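Local coordinates for putative retaining b-glycosidase (Saccharophagus degradans, PDB 5A95), which probably hydrolyses mixed-linkage beta-1,3-1,4-glucans, as a retaining glycoside hydrolase of family 5, at residues F90-A94 with N95-V99; Y157-T160 with I161-R165; P190-M193 with G194-L197; A203-K206 with T207-S211; F270-L273 with W274-W278. The protein carries 1 engineered substitution. One frame throughout, in Å; residues are numbered along the deposited sequence.

Contact 1 (F90-A94 with N95-V99); sequences FEELA and NNWGV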
# COMPACT_ATOMS: atom_id res chain seq x y z
N PHE A 90 -8.52 15.25 33.11
CA PHE A 90 -8.37 13.94 33.76
C PHE A 90 -8.74 14.03 35.23
O PHE A 90 -9.40 13.13 35.78
CB PHE A 90 -6.95 13.41 33.60
CG PHE A 90 -6.63 12.85 32.23
CD1 PHE A 90 -7.05 13.48 31.07
CD2 PHE A 90 -5.86 11.72 32.13
CE1 PHE A 90 -6.75 12.95 29.80
CE2 PHE A 90 -5.55 11.19 30.88
CZ PHE A 90 -5.97 11.81 29.73
N GLU A 91 -8.33 15.12 35.88
CA GLU A 91 -8.63 15.32 37.30
C GLU A 91 -10.14 15.41 37.55
O GLU A 91 -10.66 14.81 38.50
CB GLU A 91 -7.97 16.60 37.82
CG GLU A 91 -6.46 16.52 37.84
CD GLU A 91 -5.81 17.84 38.27
OE1 GLU A 91 -5.93 18.87 37.56
OE2 GLU A 91 -5.16 17.81 39.31
N GLU A 92 -10.84 16.15 36.70
CA GLU A 92 -12.29 16.26 36.84
C GLU A 92 -12.93 14.87 36.78
O GLU A 92 -13.78 14.50 37.58
CB GLU A 92 -12.85 17.14 35.74
CG GLU A 92 -14.37 17.12 35.62
CD GLU A 92 -15.11 17.75 36.79
OE1 GLU A 92 -14.48 18.41 37.65
OE2 GLU A 92 -16.34 17.65 36.79
N LEU A 93 -12.51 14.09 35.80
CA LEU A 93 -13.09 12.78 35.61
C LEU A 93 -12.81 11.83 36.77
O LEU A 93 -13.72 11.13 37.24
CB LEU A 93 -12.59 12.19 34.29
CG LEU A 93 -13.22 12.83 33.06
CD1 LEU A 93 -12.46 12.48 31.79
CD2 LEU A 93 -14.69 12.39 32.96
N ALA A 94 -11.55 11.75 37.18
CA ALA A 94 -11.15 10.85 38.24
C ALA A 94 -11.74 11.29 39.58
O ALA A 94 -12.22 10.47 40.37
CB ALA A 94 -9.64 10.76 38.34
N ASN A 95 -11.72 12.59 39.83
CA ASN A 95 -12.13 13.08 41.15
C ASN A 95 -13.63 13.23 41.34
O ASN A 95 -14.12 13.06 42.45
CB ASN A 95 -11.48 14.43 41.48
CG ASN A 95 -9.97 14.34 41.58
OD1 ASN A 95 -9.41 13.28 41.87
ND2 ASN A 95 -9.30 15.46 41.33
N ASN A 96 -14.32 13.57 40.27
CA ASN A 96 -15.74 13.92 40.34
C ASN A 96 -16.73 13.06 39.57
O ASN A 96 -17.93 13.13 39.82
CB ASN A 96 -15.94 15.37 39.91
CG ASN A 96 -15.31 16.36 40.89
OD1 ASN A 96 -15.21 16.08 42.08
ND2 ASN A 96 -14.92 17.51 40.38
N TRP A 97 -16.24 12.25 38.62
CA TRP A 97 -17.14 11.43 37.80
C TRP A 97 -17.03 9.92 38.02
O TRP A 97 -17.71 9.14 37.35
CB TRP A 97 -16.96 11.77 36.31
CG TRP A 97 -17.47 13.13 35.94
CD1 TRP A 97 -16.94 14.34 36.33
CD2 TRP A 97 -18.59 13.45 35.11
NE1 TRP A 97 -17.69 15.36 35.83
CE2 TRP A 97 -18.70 14.85 35.07
CE3 TRP A 97 -19.53 12.68 34.40
CZ2 TRP A 97 -19.70 15.51 34.32
CZ3 TRP A 97 -20.51 13.33 33.67
CH2 TRP A 97 -20.60 14.73 33.65
N GLY A 98 -16.18 9.50 38.95
CA GLY A 98 -16.11 8.11 39.37
C GLY A 98 -15.36 7.21 38.41
O GLY A 98 -15.42 6.01 38.55
N VAL A 99 -14.67 7.78 37.43
CA VAL A 99 -14.05 6.92 36.43
C VAL A 99 -12.79 6.25 36.94
O VAL A 99 -12.06 6.82 37.75
CB VAL A 99 -13.68 7.65 35.12
CG1 VAL A 99 -14.82 8.52 34.61
CG2 VAL A 99 -12.38 8.43 35.22
O HOH W 1 -14.88 10.21 41.42
O HOH W 2 -11.16 7.29 40.16

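Contact 2 (Y157-T160 with I161-R165); sequences YDTT and IKETR. With BGC (beta-D-glucopyranose), chain D.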
# COMPACT_ATOMS: atom_id res chain seq x y z
N TYR A 157 -10.92 8.86 9.12
CA TYR A 157 -10.61 7.53 9.55
C TYR A 157 -9.64 6.80 8.63
O TYR A 157 -9.28 5.64 8.88
CB TYR A 157 -11.91 6.73 9.63
CG TYR A 157 -12.95 7.40 10.49
CD1 TYR A 157 -12.69 7.77 11.81
CD2 TYR A 157 -14.20 7.67 9.99
CE1 TYR A 157 -13.65 8.43 12.57
CE2 TYR A 157 -15.18 8.31 10.74
CZ TYR A 157 -14.90 8.70 12.03
OH TYR A 157 -15.85 9.36 12.79
N ASP A 158 -9.23 7.42 7.54
CA ASP A 158 -8.46 6.75 6.50
C ASP A 158 -7.11 6.28 7.02
O ASP A 158 -6.40 7.02 7.68
CB ASP A 158 -8.23 7.70 5.31
CG ASP A 158 -7.62 7.01 4.11
OD1 ASP A 158 -8.17 5.99 3.70
OD2 ASP A 158 -6.64 7.47 3.54
N THR A 159 -6.78 5.03 6.69
CA THR A 159 -5.54 4.44 7.10
C THR A 159 -5.17 3.34 6.13
O THR A 159 -5.85 3.11 5.12
CB THR A 159 -5.58 3.98 8.59
OG1 THR A 159 -4.27 3.55 9.02
CG2 THR A 159 -6.60 2.87 8.86
N THR A 160 -4.06 2.68 6.40
CA THR A 160 -3.61 1.53 5.63
C THR A 160 -3.20 0.44 6.61
O THR A 160 -3.00 0.70 7.80
CB THR A 160 -2.38 1.86 4.76
OG1 THR A 160 -1.29 2.25 5.62
CG2 THR A 160 -2.67 2.95 3.76
N ILE A 161 -3.07 -0.77 6.12
CA ILE A 161 -2.54 -1.84 6.98
C ILE A 161 -1.14 -1.46 7.46
O ILE A 161 -0.80 -1.64 8.62
CB ILE A 161 -2.57 -3.21 6.26
CG1 ILE A 161 -4.01 -3.60 5.95
CG2 ILE A 161 -1.91 -4.26 7.14
CD1 ILE A 161 -4.18 -4.84 5.12
N LYS A 162 -0.31 -0.92 6.58
CA LYS A 162 1.03 -0.50 6.96
C LYS A 162 1.05 0.50 8.10
O LYS A 162 1.80 0.36 9.06
CB LYS A 162 1.78 0.05 5.76
CG LYS A 162 3.19 0.57 6.08
CD LYS A 162 3.86 1.21 4.86
CE LYS A 162 5.22 1.76 5.24
NZ LYS A 162 5.98 2.42 4.17
N GLU A 163 0.20 1.51 7.99
CA GLU A 163 0.14 2.58 8.97
C GLU A 163 -0.42 2.06 10.29
O GLU A 163 0.02 2.47 11.36
CB GLU A 163 -0.70 3.75 8.47
CG GLU A 163 -0.85 4.90 9.45
CD GLU A 163 -1.75 6.00 8.93
OE1 GLU A 163 -2.89 5.66 8.56
OE2 GLU A 163 -1.33 7.17 8.90
N THR A 164 -1.42 1.18 10.21
CA THR A 164 -2.00 0.56 11.41
C THR A 164 -0.99 -0.29 12.17
O THR A 164 -0.83 -0.15 13.38
CB THR A 164 -3.25 -0.27 11.02
OG1 THR A 164 -4.24 0.62 10.45
CG2 THR A 164 -3.84 -1.00 12.20
N ARG A 165 -0.30 -1.14 11.44
CA ARG A 165 0.78 -1.94 12.02
C ARG A 165 1.83 -1.03 12.67
O ARG A 165 2.31 -1.31 13.76
CB ARG A 165 1.47 -2.78 10.95
CG ARG A 165 0.70 -3.96 10.43
CD ARG A 165 1.61 -4.76 9.50
NE ARG A 165 0.92 -5.80 8.78
CZ ARG A 165 0.55 -6.95 9.30
NH1 ARG A 165 0.90 -7.28 10.54
NH2 ARG A 165 -0.12 -7.82 8.55
C2 BGC D . -19.25 12.48 16.68
C3 BGC D . -18.83 13.55 15.69
C4 BGC D . -17.33 13.56 15.51
C5 BGC D . -16.82 12.16 15.16
C6 BGC D . -15.31 12.04 15.19
C1 BGC D . -18.71 11.16 16.16
O2 BGC D . -20.67 12.48 16.73
O3 BGC D . -19.23 14.83 16.22
O4 BGC D . -17.00 14.43 14.43
O5 BGC D . -17.29 11.23 16.12
O6 BGC D . -14.94 10.70 14.89

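Contact 3 (P190-M193 with G194-L197); sequences PTTM and GNTL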
# COMPACT_ATOMS: atom_id res chain seq x y z
N PRO A 190 -15.08 -1.96 12.87
CA PRO A 190 -15.15 -2.67 11.60
C PRO A 190 -16.54 -2.55 10.99
O PRO A 190 -17.55 -2.80 11.66
CB PRO A 190 -14.85 -4.11 12.00
CG PRO A 190 -14.06 -3.97 13.28
CD PRO A 190 -14.78 -2.87 13.98
N THR A 191 -16.57 -2.19 9.70
CA THR A 191 -17.80 -2.15 8.94
C THR A 191 -17.48 -2.12 7.46
O THR A 191 -16.47 -1.53 7.05
CB THR A 191 -18.72 -0.95 9.28
OG1 THR A 191 -19.87 -1.01 8.43
CG2 THR A 191 -18.02 0.39 9.09
N THR A 192 -18.33 -2.75 6.65
CA THR A 192 -18.22 -2.59 5.21
C THR A 192 -19.32 -1.72 4.63
O THR A 192 -19.41 -1.59 3.41
CB THR A 192 -18.24 -3.93 4.48
OG1 THR A 192 -19.50 -4.55 4.73
CG2 THR A 192 -17.06 -4.78 4.89
N MET A 193 -20.14 -1.11 5.47
CA MET A 193 -21.21 -0.22 5.00
C MET A 193 -22.06 -0.94 3.95
O MET A 193 -22.24 -0.46 2.82
CB MET A 193 -20.67 1.10 4.49
CG MET A 193 -19.99 1.91 5.56
SD MET A 193 -19.49 3.55 5.01
CE MET A 193 -21.07 4.42 5.15
N GLY A 194 -22.62 -2.07 4.30
CA GLY A 194 -23.45 -2.82 3.39
C GLY A 194 -22.66 -3.43 2.25
O GLY A 194 -23.16 -3.59 1.12
N ASN A 195 -21.40 -3.78 2.51
CA ASN A 195 -20.46 -4.31 1.53
C ASN A 195 -20.15 -3.36 0.37
O ASN A 195 -19.61 -3.78 -0.65
CB ASN A 195 -20.88 -5.70 1.05
CG ASN A 195 -20.68 -6.79 2.12
OD1 ASN A 195 -19.93 -6.65 3.08
ND2 ASN A 195 -21.35 -7.88 1.94
N THR A 196 -20.36 -2.07 0.60
CA THR A 196 -19.88 -1.06 -0.31
C THR A 196 -18.37 -0.81 -0.19
O THR A 196 -17.73 -0.29 -1.09
CB THR A 196 -20.62 0.28 -0.16
OG1 THR A 196 -20.45 0.78 1.18
CG2 THR A 196 -22.08 0.11 -0.48
N LEU A 197 -17.78 -1.18 0.94
CA LEU A 197 -16.35 -0.98 1.19
C LEU A 197 -15.51 -2.22 0.91
O LEU A 197 -14.28 -2.16 0.94
CB LEU A 197 -16.11 -0.52 2.62
CG LEU A 197 -16.85 0.76 3.05
CD1 LEU A 197 -16.44 1.05 4.47
CD2 LEU A 197 -16.58 1.95 2.16

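Contact 4 (A203-K206 with T207-S211); sequences AEWK and TLNES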
# COMPACT_ATOMS: atom_id res chain seq x y z
N ALA A 203 -13.16 -14.68 8.44
CA ALA A 203 -11.86 -15.31 8.43
C ALA A 203 -10.73 -14.33 8.11
O ALA A 203 -9.68 -14.34 8.74
CB ALA A 203 -11.84 -16.50 7.47
N GLU A 204 -10.97 -13.47 7.13
CA GLU A 204 -10.01 -12.44 6.76
C GLU A 204 -9.72 -11.48 7.92
O GLU A 204 -8.58 -11.16 8.23
CB GLU A 204 -10.55 -11.70 5.55
CG GLU A 204 -9.73 -10.53 5.05
CD GLU A 204 -10.34 -9.94 3.80
OE1 GLU A 204 -11.52 -9.56 3.84
OE2 GLU A 204 -9.59 -9.79 2.79
N TRP A 205 -10.78 -11.07 8.59
CA TRP A 205 -10.65 -10.11 9.68
C TRP A 205 -9.98 -10.73 10.90
O TRP A 205 -9.09 -10.12 11.50
CB TRP A 205 -12.02 -9.49 10.00
CG TRP A 205 -12.00 -8.45 11.06
CD1 TRP A 205 -12.78 -8.42 12.18
CD2 TRP A 205 -11.23 -7.25 11.09
NE1 TRP A 205 -12.51 -7.31 12.93
CE2 TRP A 205 -11.56 -6.57 12.28
CE3 TRP A 205 -10.25 -6.70 10.27
CZ2 TRP A 205 -10.94 -5.40 12.65
CZ3 TRP A 205 -9.62 -5.55 10.65
CH2 TRP A 205 -9.96 -4.91 11.84
N LYS A 206 -10.39 -11.94 11.24
CA LYS A 206 -9.75 -12.71 12.31
C LYS A 206 -8.24 -12.84 12.08
O LYS A 206 -7.44 -12.57 12.97
CB LYS A 206 -10.42 -14.09 12.37
CG LYS A 206 -9.73 -15.14 13.25
CD LYS A 206 -10.42 -16.49 13.06
CE LYS A 206 -9.84 -17.61 13.91
NZ LYS A 206 -8.42 -17.87 13.60
N THR A 207 -7.86 -13.23 10.87
CA THR A 207 -6.45 -13.40 10.54
C THR A 207 -5.66 -12.11 10.71
O THR A 207 -4.54 -12.10 11.22
CB THR A 207 -6.31 -14.00 9.12
OG1 THR A 207 -6.95 -15.29 9.12
CG2 THR A 207 -4.85 -14.18 8.69
N LEU A 208 -6.24 -11.00 10.26
CA LEU A 208 -5.57 -9.72 10.35
C LEU A 208 -5.41 -9.28 11.82
O LEU A 208 -4.36 -8.76 12.21
CB LEU A 208 -6.26 -8.68 9.47
CG LEU A 208 -5.61 -7.32 9.41
CD1 LEU A 208 -4.13 -7.35 9.05
CD2 LEU A 208 -6.36 -6.46 8.41
N ASN A 209 -6.46 -9.49 12.62
CA ASN A 209 -6.31 -9.20 14.04
C ASN A 209 -5.23 -10.06 14.70
O ASN A 209 -4.45 -9.54 15.51
CB ASN A 209 -7.63 -9.35 14.80
CG ASN A 209 -8.52 -8.15 14.66
OD1 ASN A 209 -8.53 -7.27 15.49
ND2 ASN A 209 -9.22 -8.07 13.55
N GLU A 210 -5.18 -11.34 14.33
CA GLU A 210 -4.13 -12.22 14.86
C GLU A 210 -2.74 -11.73 14.46
O GLU A 210 -1.79 -11.82 15.25
CB GLU A 210 -4.37 -13.67 14.43
CG GLU A 210 -5.53 -14.28 15.17
CD GLU A 210 -6.05 -15.60 14.63
OE1 GLU A 210 -5.57 -16.05 13.57
OE2 GLU A 210 -6.97 -16.16 15.28
N SER A 211 -2.62 -11.17 13.27
CA SER A 211 -1.35 -10.62 12.82
C SER A 211 -0.93 -9.42 13.64
O SER A 211 0.22 -9.29 14.04
CB SER A 211 -1.45 -10.28 11.33
OG SER A 211 -0.21 -9.85 10.79
O HOH W 3 -7.57 -18.05 11.07

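Contact 5 (F270-L273 with W274-W278); sequences FFKL and WDEKW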
# COMPACT_ATOMS: atom_id res chain seq x y z
N PHE A 270 -34.76 -6.28 24.70
CA PHE A 270 -33.43 -5.71 24.54
C PHE A 270 -32.34 -6.64 25.09
O PHE A 270 -31.32 -6.87 24.44
CB PHE A 270 -33.29 -4.34 25.17
CG PHE A 270 -33.80 -3.23 24.30
CD1 PHE A 270 -33.05 -2.82 23.21
CD2 PHE A 270 -35.02 -2.60 24.55
CE1 PHE A 270 -33.52 -1.82 22.36
CE2 PHE A 270 -35.47 -1.58 23.73
CZ PHE A 270 -34.72 -1.20 22.64
N PHE A 271 -32.56 -7.20 26.28
CA PHE A 271 -31.54 -8.05 26.88
C PHE A 271 -31.28 -9.25 25.98
O PHE A 271 -30.13 -9.68 25.81
CB PHE A 271 -31.96 -8.56 28.26
CG PHE A 271 -32.08 -7.50 29.33
CD1 PHE A 271 -31.61 -6.21 29.17
CD2 PHE A 271 -32.68 -7.81 30.53
CE1 PHE A 271 -31.73 -5.27 30.17
CE2 PHE A 271 -32.82 -6.87 31.56
CZ PHE A 271 -32.31 -5.61 31.38
N LYS A 272 -32.34 -9.83 25.41
CA LYS A 272 -32.18 -11.00 24.58
C LYS A 272 -31.38 -10.66 23.31
O LYS A 272 -30.47 -11.38 22.92
CB LYS A 272 -33.54 -11.61 24.21
CG LYS A 272 -33.42 -12.81 23.26
CD LYS A 272 -34.51 -13.87 23.34
CE LYS A 272 -33.94 -15.29 23.27
NZ LYS A 272 -32.68 -15.51 22.47
N LEU A 273 -31.74 -9.57 22.65
CA LEU A 273 -31.04 -9.17 21.45
C LEU A 273 -29.58 -8.82 21.75
O LEU A 273 -28.68 -9.18 20.98
CB LEU A 273 -31.76 -8.01 20.76
CG LEU A 273 -33.03 -8.42 20.05
CD1 LEU A 273 -33.87 -7.22 19.69
CD2 LEU A 273 -32.70 -9.20 18.80
N TRP A 274 -29.34 -8.12 22.85
CA TRP A 274 -27.97 -7.82 23.24
C TRP A 274 -27.17 -9.09 23.52
O TRP A 274 -26.04 -9.22 23.08
CB TRP A 274 -27.92 -6.88 24.44
CG TRP A 274 -28.42 -5.50 24.16
CD1 TRP A 274 -28.47 -4.86 22.95
CD2 TRP A 274 -28.91 -4.55 25.13
NE1 TRP A 274 -29.01 -3.61 23.10
CE2 TRP A 274 -29.28 -3.37 24.42
CE3 TRP A 274 -29.13 -4.59 26.51
CZ2 TRP A 274 -29.81 -2.26 25.06
CZ3 TRP A 274 -29.65 -3.50 27.13
CH2 TRP A 274 -29.99 -2.34 26.41
N ASP A 275 -27.78 -10.04 24.20
CA ASP A 275 -27.05 -11.25 24.50
C ASP A 275 -26.74 -12.03 23.23
O ASP A 275 -25.64 -12.60 23.10
CB ASP A 275 -27.79 -12.10 25.53
CG ASP A 275 -26.84 -12.90 26.39
OD1 ASP A 275 -26.38 -12.39 27.44
OD2 ASP A 275 -26.55 -14.02 25.99
N GLU A 276 -27.65 -12.02 22.26
CA GLU A 276 -27.45 -12.76 21.03
C GLU A 276 -26.25 -12.27 20.23
O GLU A 276 -25.47 -13.06 19.73
CB GLU A 276 -28.72 -12.69 20.15
CG GLU A 276 -29.85 -13.56 20.67
CD GLU A 276 -31.13 -13.46 19.87
OE1 GLU A 276 -31.19 -12.72 18.87
OE2 GLU A 276 -32.08 -14.18 20.24
N LYS A 277 -26.15 -10.95 20.08
CA LYS A 277 -25.13 -10.40 19.21
C LYS A 277 -23.79 -10.19 19.87
O LYS A 277 -22.76 -10.32 19.22
CB LYS A 277 -25.63 -9.10 18.52
CG LYS A 277 -26.57 -9.35 17.34
CD LYS A 277 -25.81 -9.88 16.12
CE LYS A 277 -26.75 -10.15 14.96
NZ LYS A 277 -26.04 -10.74 13.79
N TRP A 278 -23.78 -9.85 21.17
CA TRP A 278 -22.49 -9.55 21.82
C TRP A 278 -22.37 -9.99 23.27
O TRP A 278 -21.29 -10.34 23.69
CB TRP A 278 -22.14 -8.06 21.67
CG TRP A 278 -23.15 -7.13 22.30
CD1 TRP A 278 -24.31 -6.64 21.73
CD2 TRP A 278 -23.12 -6.61 23.64
NE1 TRP A 278 -24.98 -5.85 22.63
CE2 TRP A 278 -24.28 -5.82 23.81
CE3 TRP A 278 -22.23 -6.74 24.70
CZ2 TRP A 278 -24.54 -5.14 25.00
CZ3 TRP A 278 -22.48 -6.06 25.87
CH2 TRP A 278 -23.63 -5.30 26.02

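Contact 1 (F90-A94 with N95-V99)
The carbonyl oxygen of L93 is gripped by two amides past the last helical turn: W97 N donates to L93 O over 3.1 Å, coming from above the carbonyl plane, and V99 N adds a weak, longer bond. The side chains of E92, N96 and W97 close up beside this backbone turn. With CG of E92 anti to its own nitrogen (chi1 169°) and the chain folded at the next bond (chi2 68°), the carboxylate turns forward, toward the C-terminal end of the helix, and its two oxygens serve different partners. OE2 of E92 takes the indole N-H of W97, NE1 to OE2 2.8 Å, exactly at the ring edge, whereas OE1 of E92 receives ND2 of N96 at 2.9 Å from above the carboxylate plane. The contact ends helix 87-96, one of the outer helices of the (beta/alpha)8 barrel of family 5, and G98, with positive phi, carries the chain out of it toward strand 101-106. An alanine in place of E92 is likely to leave the indole N-H of W97 and the amide of N96 without the carboxylate that accepts from both, and the amide freer to turn. Beyond the carboxylate, W97 meets F332 edge-to-face and K356 in a cation-pi contact. On the buried side the L93 side chain meets two residues, CB lying 3.9 Å from CG2 of V99 and CD2 lying 4.1 Å from CB of W97. At the helix end a water donates to A94 O at 2.9 Å and accepts weakly from G98 N.

Contact 2 (Y157-T160 with I161-R165)
T159 and E163 meet at a slant, hydroxyl to carboxylate: T159 OG1 donates to E163 OE1 over 2.6 Å, using the anti lone pair of that oxygen. The glutamate reaches it as an extended chain. T160 stands at about a right angle to the same glutamate and serves its backbone instead, OG1 accepting from E163 N at 2.9 Å with an N-H...O angle of 157°. The hydroxyl can do so because chi1 of 62° sets it between the nitrogen and the carbonyl carbon of its own residue. T160 is therefore the N-cap of helix 161-174, but E163 does not complete a capping box, and T160 N is buried without a partner in the model. The carbonyl of T160 is clasped from opposite faces by T164, whose N and OG1 each lie 2.9 Å from T160 O. E163 OE1 also forms a salt bridge with R112, so the acid has charged as well as neutral company. Upstream, Y157 OH is hydrogen-bonded to O6 of the bound glucose (2.7 Å), O6 lying near the plane of the phenol at its edge; the same sugar is also bonded by H107 and S337. K162 makes a salt bridge to D158 of the second subunit, while D158 pairs with K162 of the third. Within the chain, T159 packs between strand 136-144 and helix 108-114, and R165 leans on helix 202-219.

Contact 3 (P190-M193 with G194-L197)
The side chain of M193 runs over T196 and then L197. Its CB lies 3.3 Å from OG1 of T196; CG, next along, packs against CD1 of L197 at 3.8 Å; and SD remains near that same methyl, 4.0 Å from it, before the chain bends at chi3. The M193 side chain also meets W232 and Q153, and R169 of the third subunit. The carbonyl of M193 is held by T196, whose OG1 donates to M193 O over 2.7 Å, the backbone N of T196 adding a weak bond to the same oxygen. This closes a type I' beta turn from M193 to T196, with G194 and N195 at its corners, both at positive phi, which at G194 suits glycine. Just before it, M193 N donates to T191 OG1, an ST turn, so two turns follow one another in the loop between strand 189-190 and helix 202-219 of the barrel. T192 and N195 lie side by side and point the same way. With chi1 at 63°, OG1 of T192 is aimed at the asparagine and donates to N195 OD1 over 2.7 Å, tilted from the amide carbonyl plane. A valine in place of T192 would probably cost N195 OD1 the hydroxyl that donates to it, leaving the amide, still met by R200 N, less firmly fixed. T192 O takes L197 N at 3.0 Å, and the leucine tucks CG within 3.5 Å of T192 O.

Contact 4 (A203-K206 with T207-S211)
Two side chains bond back to the helix backbone beside the ordinary amides. N209 ND2 donates to W205 O over 2.9 Å, nearly straight at 175°, from above the carbonyl plane, while N209 N donates to the same oxygen. T207 does likewise to A203: its OG1 and N reach A203 O from opposite faces. The contact of amide and aromatic ring is made by that same ND2, which stands 3.0 Å above the W205 ring plane, over its centre, with amide and indole planes 87° apart. W205 CG, anti to its own nitrogen (chi1 -177°), puts the ring under it; NE1 turns to A228 O. The apolar part is slight, L208 CD2 lying 4.1 Å from CZ3 of W205. The charged pair comes one turn on, K206 NZ meeting E210 OE2 at 2.8 Å on the syn side of the carboxylate. E245 salt-bridges to the same ammonium, and its backbone N donates to E210 OE2. Residues 203-211 thus hold two separate features: the lysine, shared between two acids, is probably well stabilised in its charged form, and N209, tied to a carbonyl, has its amide fixed upright on the indole.

Contact 5 (F270-L273 with W274-W278)
F270 meets W274 three times. Its CB lies 4.0 Å from the centroid of the indole six-membered ring, almost on the ring normal, a CH-pi contact. Its O stands over the indole face, offset toward the rim, while accepting W274 N at 2.8 Å. The F270 ring leans against the indole with the planes at 40°, its CD1 touching CZ2 of W274. W274 CG lies beside its own nitrogen (chi1 -67°), which brings the indole back along the helix beneath the preceding turn. F271 approaches from another side: its CD1 is 3.9 Å from CZ3 of W274, and that carbon lies at the edge of the phenyl ring, in its plane. K272 reaches forward one turn to a salt bridge, NZ to OE2 of E276 2.7 Å, taken on the anti lone pair of the carboxylate. The lysine chain is bent at its last two torsions and also touches a crystal neighbour, which may influence its course. L273 packs CD2 3.8 Å from OE1 of E276, and its O accepts K277 N at 3.2 Å, within the stretch where the helix has a wider pi-type turn (275-278). Outside the two segments, R315 and I316 of helix 312-323 pack on W274. Helix 267-279 is the crossover of a beta-alpha-beta unit, joining strands 250-252 and 287-289 of the barrel.

How the contacts relate
Contacts 2 and 4 touch, R165 NH1 lying 2.8 Å from OG of S211, a probable hydrogen bond between helices 161-174 and 202-219. Contacts 3 and 4 also meet, CG of P190 packing 3.5 Å from CZ2 of W205. Contact 2 bears directly on the glycan pocket through Y157, while in contact 3 the T191 side chain is about 8 Å from a bound glucose. Contacts 2 and 3 both face the third subunit. Contact 1 is on the opposite side of the chain centre from contacts 2, 3 and 4, its centre about 32 Å from that of contact 2; contact 5 lies about 12 Å, nearest atoms, from contacts 3 and 4.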